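Local coordinates for dITP/XTP pyrophosphatase (Mycobacteroides abscessus, PDB 6WWD), which probably hydrolyses non-canonical purine nucleoside triphosphates such as XTP, dITP and ITP to their monophosphates and diphosphate, with magnesium as cofactor, at residues 48-53 against 134-139; 55-60 against 66-71; 100-105 against 158-163. All blocks are in the same frame, centred on the assembly; numbering follows the deposited sequence.

Interaction 1 (48-53 against 134-139); sequences SFEDNA and EVVVEG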
# COMPACT_ATOMS: atom_id res chain seq x y z
N SER D 48 -7.30 3.49 5.73
CA SER D 48 -6.46 4.45 6.45
C SER D 48 -7.24 5.14 7.56
O SER D 48 -7.99 6.08 7.32
CB SER D 48 -5.87 5.49 5.51
OG SER D 48 -5.12 6.43 6.29
N PHE D 49 -7.03 4.69 8.80
CA PHE D 49 -7.57 5.41 9.95
C PHE D 49 -6.98 6.81 10.06
O PHE D 49 -7.68 7.76 10.45
CB PHE D 49 -7.30 4.62 11.23
CG PHE D 49 -7.84 3.23 11.18
CD1 PHE D 49 -9.19 3.00 11.44
CD2 PHE D 49 -7.02 2.17 10.85
CE1 PHE D 49 -9.71 1.70 11.36
CE2 PHE D 49 -7.53 0.88 10.78
CZ PHE D 49 -8.88 0.65 11.05
N GLU D 50 -5.70 6.96 9.72
CA GLU D 50 -5.06 8.27 9.77
C GLU D 50 -5.71 9.24 8.79
O GLU D 50 -6.09 10.35 9.19
CB GLU D 50 -3.57 8.13 9.47
CG GLU D 50 -2.80 7.43 10.54
CD GLU D 50 -1.30 7.45 10.29
OE1 GLU D 50 -0.87 8.01 9.28
OE2 GLU D 50 -0.56 6.88 11.12
N ASP D 51 -5.84 8.86 7.51
CA ASP D 51 -6.43 9.77 6.53
C ASP D 51 -7.83 10.16 6.95
O ASP D 51 -8.24 11.31 6.81
CB ASP D 51 -6.49 9.14 5.13
CG ASP D 51 -5.14 8.98 4.49
OD1 ASP D 51 -4.13 9.59 4.95
OD2 ASP D 51 -5.08 8.20 3.52
N ASN D 52 -8.60 9.19 7.46
CA ASN D 52 -9.98 9.46 7.79
C ASN D 52 -10.10 10.31 9.04
O ASN D 52 -10.99 11.16 9.12
CB ASN D 52 -10.75 8.16 7.91
CG ASN D 52 -11.26 7.67 6.56
OD1 ASN D 52 -12.28 8.14 6.07
ND2 ASN D 52 -10.52 6.75 5.92
N ALA D 53 -9.20 10.15 10.01
CA ALA D 53 -9.23 11.05 11.15
C ALA D 53 -8.94 12.47 10.69
O ALA D 53 -9.60 13.42 11.13
CB ALA D 53 -8.23 10.61 12.23
N GLU D 134 -1.65 20.34 10.36
CA GLU D 134 -2.24 19.01 10.44
C GLU D 134 -1.25 18.04 11.07
O GLU D 134 -0.13 17.90 10.57
CB GLU D 134 -2.63 18.47 9.06
CG GLU D 134 -3.54 19.36 8.27
CD GLU D 134 -3.96 18.73 6.97
OE1 GLU D 134 -3.41 17.66 6.63
OE2 GLU D 134 -4.85 19.29 6.30
N VAL D 135 -1.67 17.37 12.13
CA VAL D 135 -0.89 16.31 12.75
C VAL D 135 -1.80 15.11 12.97
O VAL D 135 -2.92 15.25 13.46
CB VAL D 135 -0.27 16.75 14.10
CG1 VAL D 135 0.52 15.60 14.71
CG2 VAL D 135 0.60 18.01 13.93
N VAL D 136 -1.31 13.93 12.64
CA VAL D 136 -2.07 12.72 12.89
C VAL D 136 -1.17 11.71 13.59
O VAL D 136 0.04 11.65 13.33
CB VAL D 136 -2.70 12.15 11.60
CG1 VAL D 136 -1.64 11.77 10.58
CG2 VAL D 136 -3.61 10.98 11.94
N VAL D 137 -1.75 10.99 14.54
CA VAL D 137 -1.05 9.94 15.28
C VAL D 137 -1.89 8.68 15.21
O VAL D 137 -3.12 8.74 15.16
CB VAL D 137 -0.79 10.37 16.75
CG1 VAL D 137 -0.07 9.27 17.54
CG2 VAL D 137 -0.01 11.66 16.81
N GLU D 138 -1.23 7.52 15.20
CA GLU D 138 -1.96 6.27 15.33
C GLU D 138 -1.21 5.33 16.25
O GLU D 138 0.01 5.45 16.44
CB GLU D 138 -2.22 5.60 13.97
CG GLU D 138 -1.08 4.73 13.48
CD GLU D 138 -1.43 3.97 12.21
OE1 GLU D 138 -0.53 3.28 11.67
OE2 GLU D 138 -2.60 4.08 11.75
N GLY D 139 -1.97 4.44 16.87
CA GLY D 139 -1.41 3.32 17.62
C GLY D 139 -1.94 2.02 17.06
O GLY D 139 -3.11 1.94 16.66
O HOH W 1 -4.16 4.48 9.32
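E50 meets V136 and E138 where the first turn of helix 49-64 lies on strand 134-145. This is a buried helix-on-sheet contact at the interface with the second subunit. No direct hydrogen bond joins the two segments. E50 has CG anti to its carbonyl carbon (chi1 -69°), and the rest of the chain is extended, which lays it across the strand. Its CB packs against V136, with E50 CB 3.8 Å from V136 CG2. Further out, E50 OE2 lies 3.2 Å from E138 CG, against the aliphatic part of that side chain. The two side chains cross at about a right angle, and their carboxylate planes are turned 65° apart. E50 OE2 is 3.5 Å from E138 OE2. E50 also nears E138 of the second subunit, and E138 nears E50 of that subunit. Such a buried cluster of carboxylates would probably raise the pKa of some of them. Arginines probably offset it in part: E138 OE1 forms a salt bridge with R140 of the same chain, and R140 of the second subunit makes a long, weak ion pair with E50 OE1. One bridging water accepts from E50 N at 2.9 Å and donates to E138 OE2 at 2.9 Å. S48 is the N-cap, and its OG accepts from D51 N at 2.8 Å. S48 O takes N52 N on one face and N52 ND2 on the other; the ND2 bond is 3.0 Å long and nearly straight at 168°. The amide of N52 also donates to T45 O. F49 reaches V122 and A124 of strand 118-128 and D72 of strand 67-77. L54, further along the helix, covers V136. On the strand's other edge, residues 135-139 pair antiparallel with a strand of the second subunit, so the sheet continues into it.

Interaction 2 (55-60 against 66-71); sequences IKAREG and LACVAD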
# COMPACT_ATOMS: atom_id res chain seq x y z
N ILE D 55 -9.53 13.76 7.66
CA ILE D 55 -10.69 14.29 6.95
C ILE D 55 -11.70 14.84 7.95
O ILE D 55 -12.23 15.95 7.77
CB ILE D 55 -11.31 13.22 6.04
CG1 ILE D 55 -10.39 12.93 4.85
CG2 ILE D 55 -12.68 13.69 5.55
CD1 ILE D 55 -10.82 11.72 4.04
N LYS D 56 -11.97 14.11 9.03
CA LYS D 56 -12.96 14.57 10.00
C LYS D 56 -12.50 15.83 10.72
O LYS D 56 -13.31 16.73 10.97
CB LYS D 56 -13.26 13.46 11.00
CG LYS D 56 -14.43 12.60 10.57
CD LYS D 56 -14.19 11.13 10.80
CE LYS D 56 -13.93 10.82 12.24
NZ LYS D 56 -14.15 9.38 12.49
N ALA D 57 -11.21 15.92 11.07
CA ALA D 57 -10.76 17.10 11.79
C ALA D 57 -10.77 18.34 10.90
O ALA D 57 -11.15 19.43 11.36
CB ALA D 57 -9.36 16.86 12.38
N ARG D 58 -10.35 18.20 9.63
CA ARG D 58 -10.41 19.34 8.70
C ARG D 58 -11.83 19.87 8.61
O ARG D 58 -12.06 21.09 8.62
CB ARG D 58 -9.96 18.94 7.30
CG ARG D 58 -8.52 18.57 7.16
CD ARG D 58 -8.16 18.30 5.71
NE ARG D 58 -6.85 17.67 5.64
CZ ARG D 58 -6.62 16.44 5.20
NH1 ARG D 58 -7.63 15.70 4.76
NH2 ARG D 58 -5.39 15.97 5.20
N GLU D 59 -12.80 18.97 8.50
CA GLU D 59 -14.19 19.36 8.40
C GLU D 59 -14.63 20.11 9.65
O GLU D 59 -15.35 21.11 9.55
CB GLU D 59 -15.05 18.12 8.18
CG GLU D 59 -15.07 17.65 6.75
CD GLU D 59 -15.77 18.65 5.83
OE1 GLU D 59 -16.97 18.90 6.04
OE2 GLU D 59 -15.12 19.17 4.91
N GLY D 60 -14.21 19.65 10.82
CA GLY D 60 -14.54 20.35 12.05
C GLY D 60 -14.02 21.78 12.05
O GLY D 60 -14.73 22.71 12.45
N LEU D 66 -12.51 26.51 14.96
CA LEU D 66 -11.81 26.00 16.12
C LEU D 66 -10.84 24.91 15.71
O LEU D 66 -11.05 24.19 14.73
CB LEU D 66 -12.80 25.43 17.14
CG LEU D 66 -13.90 26.41 17.59
CD1 LEU D 66 -14.94 25.70 18.47
CD2 LEU D 66 -13.27 27.58 18.31
N ALA D 67 -9.75 24.79 16.46
CA ALA D 67 -8.93 23.60 16.39
C ALA D 67 -9.82 22.39 16.64
O ALA D 67 -10.75 22.42 17.45
CB ALA D 67 -7.80 23.68 17.42
N CYS D 68 -9.57 21.32 15.89
CA CYS D 68 -10.46 20.17 15.94
C CYS D 68 -9.65 18.91 16.09
O CYS D 68 -8.70 18.69 15.34
CB CYS D 68 -11.35 20.08 14.69
SG CYS D 68 -12.35 18.57 14.75
N VAL D 69 -10.01 18.10 17.07
CA VAL D 69 -9.45 16.76 17.26
C VAL D 69 -10.51 15.75 16.84
O VAL D 69 -11.68 15.85 17.26
CB VAL D 69 -9.04 16.53 18.73
CG1 VAL D 69 -8.67 15.07 18.94
CG2 VAL D 69 -7.90 17.42 19.11
N ALA D 70 -10.12 14.78 16.02
CA ALA D 70 -11.02 13.73 15.57
C ALA D 70 -10.32 12.39 15.75
O ALA D 70 -9.09 12.31 15.72
CB ALA D 70 -11.41 13.90 14.10
N ASP D 71 -11.11 11.33 15.92
CA ASP D 71 -10.51 10.02 16.07
C ASP D 71 -11.13 9.03 15.09
O ASP D 71 -12.14 9.31 14.43
CB ASP D 71 -10.59 9.54 17.53
CG ASP D 71 -11.96 9.70 18.10
OD1 ASP D 71 -12.94 9.30 17.43
OD2 ASP D 71 -12.05 10.28 19.21
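Helix 55-60 lies over strand 67-71 and runs nearly antiparallel to it. The axes of these short segments come within 7.0 Å, with 152° between their directions. A57 and A70 are the nearest residues along the backbones, their CA atoms 5.1 Å apart. Small side chains allow this close approach. A70 CB fits against the helix between K56 and A57: it is 3.6 Å from K56 CB and 3.6 Å from A57 N. A57 CB rests on the strand, 3.5 Å from C68 O. C68 carries its SG anti to the backbone N (chi1 176°), which sends the sulfur along the helix surface, 3.7 Å from A57 CA. G60 CA is 3.9 Å from C68 SG, and the absence of a side chain there leaves room for the sulfur. At the far end of the contact, K56 bends at chi2 and chi3 and brings its ammonium group to the strand. K56 NZ donates to D71 O at 2.8 Å, almost in line with the carbonyl bond. The same ammonium makes salt bridges with E44 and with D72, the predicted magnesium ligand and proton acceptor. The contact is therefore apolar along most of its length, with a charged hydrogen bond to a backbone carbonyl at one end. Three oxygen partners hold the K56 ammonium, consistent with a second-shell role in positioning D72.

Interaction 3 (100-105 against 158-163); sequences ANTALL and DPIFVP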
# COMPACT_ATOMS: atom_id res chain seq x y z
N ALA D 100 -22.62 -10.06 13.89
CA ALA D 100 -22.58 -10.35 12.46
C ALA D 100 -21.25 -9.93 11.84
O ALA D 100 -20.75 -10.60 10.93
CB ALA D 100 -23.75 -9.67 11.75
N ASN D 101 -20.68 -8.80 12.28
CA ASN D 101 -19.36 -8.40 11.77
C ASN D 101 -18.32 -9.47 12.07
O ASN D 101 -17.54 -9.86 11.21
CB ASN D 101 -18.94 -7.05 12.38
CG ASN D 101 -19.86 -5.91 11.99
OD1 ASN D 101 -20.63 -6.01 11.04
ND2 ASN D 101 -19.77 -4.80 12.73
N THR D 102 -18.32 -9.95 13.31
CA THR D 102 -17.36 -10.95 13.76
C THR D 102 -17.56 -12.28 13.03
O THR D 102 -16.58 -12.92 12.61
CB THR D 102 -17.48 -11.12 15.28
OG1 THR D 102 -16.88 -9.99 15.92
CG2 THR D 102 -16.82 -12.41 15.77
N ALA D 103 -18.81 -12.72 12.88
CA ALA D 103 -19.06 -13.97 12.15
C ALA D 103 -18.62 -13.86 10.69
O ALA D 103 -18.07 -14.80 10.13
CB ALA D 103 -20.54 -14.34 12.25
N LEU D 104 -18.87 -12.71 10.05
CA LEU D 104 -18.41 -12.54 8.67
C LEU D 104 -16.89 -12.63 8.59
O LEU D 104 -16.34 -13.30 7.70
CB LEU D 104 -18.91 -11.21 8.10
CG LEU D 104 -18.35 -10.81 6.71
CD1 LEU D 104 -18.69 -11.87 5.62
CD2 LEU D 104 -18.81 -9.40 6.32
N LEU D 105 -16.19 -11.93 9.47
CA LEU D 105 -14.73 -11.95 9.43
C LEU D 105 -14.19 -13.37 9.57
O LEU D 105 -13.32 -13.79 8.79
CB LEU D 105 -14.17 -11.04 10.53
CG LEU D 105 -12.65 -10.93 10.53
CD1 LEU D 105 -12.18 -10.45 9.19
CD2 LEU D 105 -12.22 -9.94 11.58
N ASP D 158 -13.25 -8.07 19.98
CA ASP D 158 -12.46 -8.61 21.08
C ASP D 158 -12.51 -10.14 21.19
O ASP D 158 -11.46 -10.74 21.45
CB ASP D 158 -12.92 -7.99 22.41
CG ASP D 158 -12.49 -6.54 22.54
OD1 ASP D 158 -11.74 -6.06 21.67
OD2 ASP D 158 -12.93 -5.86 23.50
N PRO D 159 -13.66 -10.81 21.03
CA PRO D 159 -13.68 -12.28 21.16
C PRO D 159 -12.88 -13.02 20.09
O PRO D 159 -12.60 -14.20 20.28
CB PRO D 159 -15.17 -12.63 21.07
CG PRO D 159 -15.87 -11.40 21.46
CD PRO D 159 -15.04 -10.28 20.96
N ILE D 160 -12.48 -12.37 18.98
CA ILE D 160 -11.71 -13.07 17.95
C ILE D 160 -10.36 -12.42 17.70
O ILE D 160 -9.67 -12.80 16.75
CB ILE D 160 -12.49 -13.17 16.62
CG1 ILE D 160 -12.83 -11.76 16.10
CG2 ILE D 160 -13.70 -14.10 16.74
CD1 ILE D 160 -13.35 -11.79 14.69
N PHE D 161 -9.96 -11.45 18.52
CA PHE D 161 -8.66 -10.82 18.37
C PHE D 161 -7.70 -11.42 19.38
O PHE D 161 -7.92 -11.29 20.59
CB PHE D 161 -8.75 -9.30 18.55
CG PHE D 161 -7.43 -8.60 18.38
CD1 PHE D 161 -6.86 -8.44 17.13
CD2 PHE D 161 -6.72 -8.13 19.49
CE1 PHE D 161 -5.63 -7.80 16.97
CE2 PHE D 161 -5.49 -7.48 19.34
CZ PHE D 161 -4.94 -7.32 18.08
N VAL D 162 -6.63 -12.05 18.90
CA VAL D 162 -5.61 -12.65 19.75
C VAL D 162 -4.42 -11.71 19.79
O VAL D 162 -3.70 -11.59 18.77
CB VAL D 162 -5.20 -14.05 19.26
CG1 VAL D 162 -4.13 -14.62 20.18
CG2 VAL D 162 -6.40 -15.00 19.17
N PRO D 163 -4.18 -10.99 20.88
CA PRO D 163 -2.98 -10.16 20.99
C PRO D 163 -1.70 -10.97 20.88
O PRO D 163 -1.56 -12.04 21.48
CB PRO D 163 -3.11 -9.54 22.39
CG PRO D 163 -4.54 -9.61 22.69
CD PRO D 163 -5.01 -10.90 22.08
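I160 fills the tight part of this contact, reaching from the 3-10 turn 158-160 to T102 and L105 on helix 98-108. All three residues are buried, and the touching atoms are mostly methyl carbons. Both branches of I160 meet T102 CG2: I160 CG2 is 3.7 Å from T102 CG2, and I160 CD1 is 3.7 Å from the same methyl. I160 CD1 also reaches L105 CD2 at 3.8 Å. Chi1 of T102 (-75°) sets OG1 beside the backbone N and anti to the carbonyl carbon. This leaves CG2 anti to N, facing I160. The hydroxyl makes a weak hydrogen bond to D98 O, one turn back in the helix. The helix turns another side outward: A103 points away from the turn and is exposed to solvent. The backbones stay apart, with T102 CA 7.3 Å from I160 CA. L75 and L80 extend the apolar cluster around L105, while Y157 packs on T102. The turn also holds D158, which like Y157 is predicted to bind substrate, but the contact itself lies away from the site. No hydrogen bond or ion pair crosses between the segments. The helix is thus held to the turn by van der Waals and hydrophobic contact through a few side-chain ends.

In the fold
All three contacts reach the same mixed sheet. Interactions 1 and 2 are neighbours, with centres about 11 Å apart, and share helix 49-64. They touch through the salt bridge from R58 NE to E134 OE2, 2.7 Å long, and through A53 O on A70 CB. Along the chain, both segments of interaction 2 fall between those of interaction 1. Interaction 3 lies on the opposite side of the chain's centre, its centre about 23 Å from that of interaction 1 and about 29 Å from that of interaction 2. Its segments alternate with those of interaction 1. Strands 134-145 and 161-163 are adjacent in the sheet. One continuous sheet thus connects helix 49-64, near the predicted magnesium site, with helix 98-108.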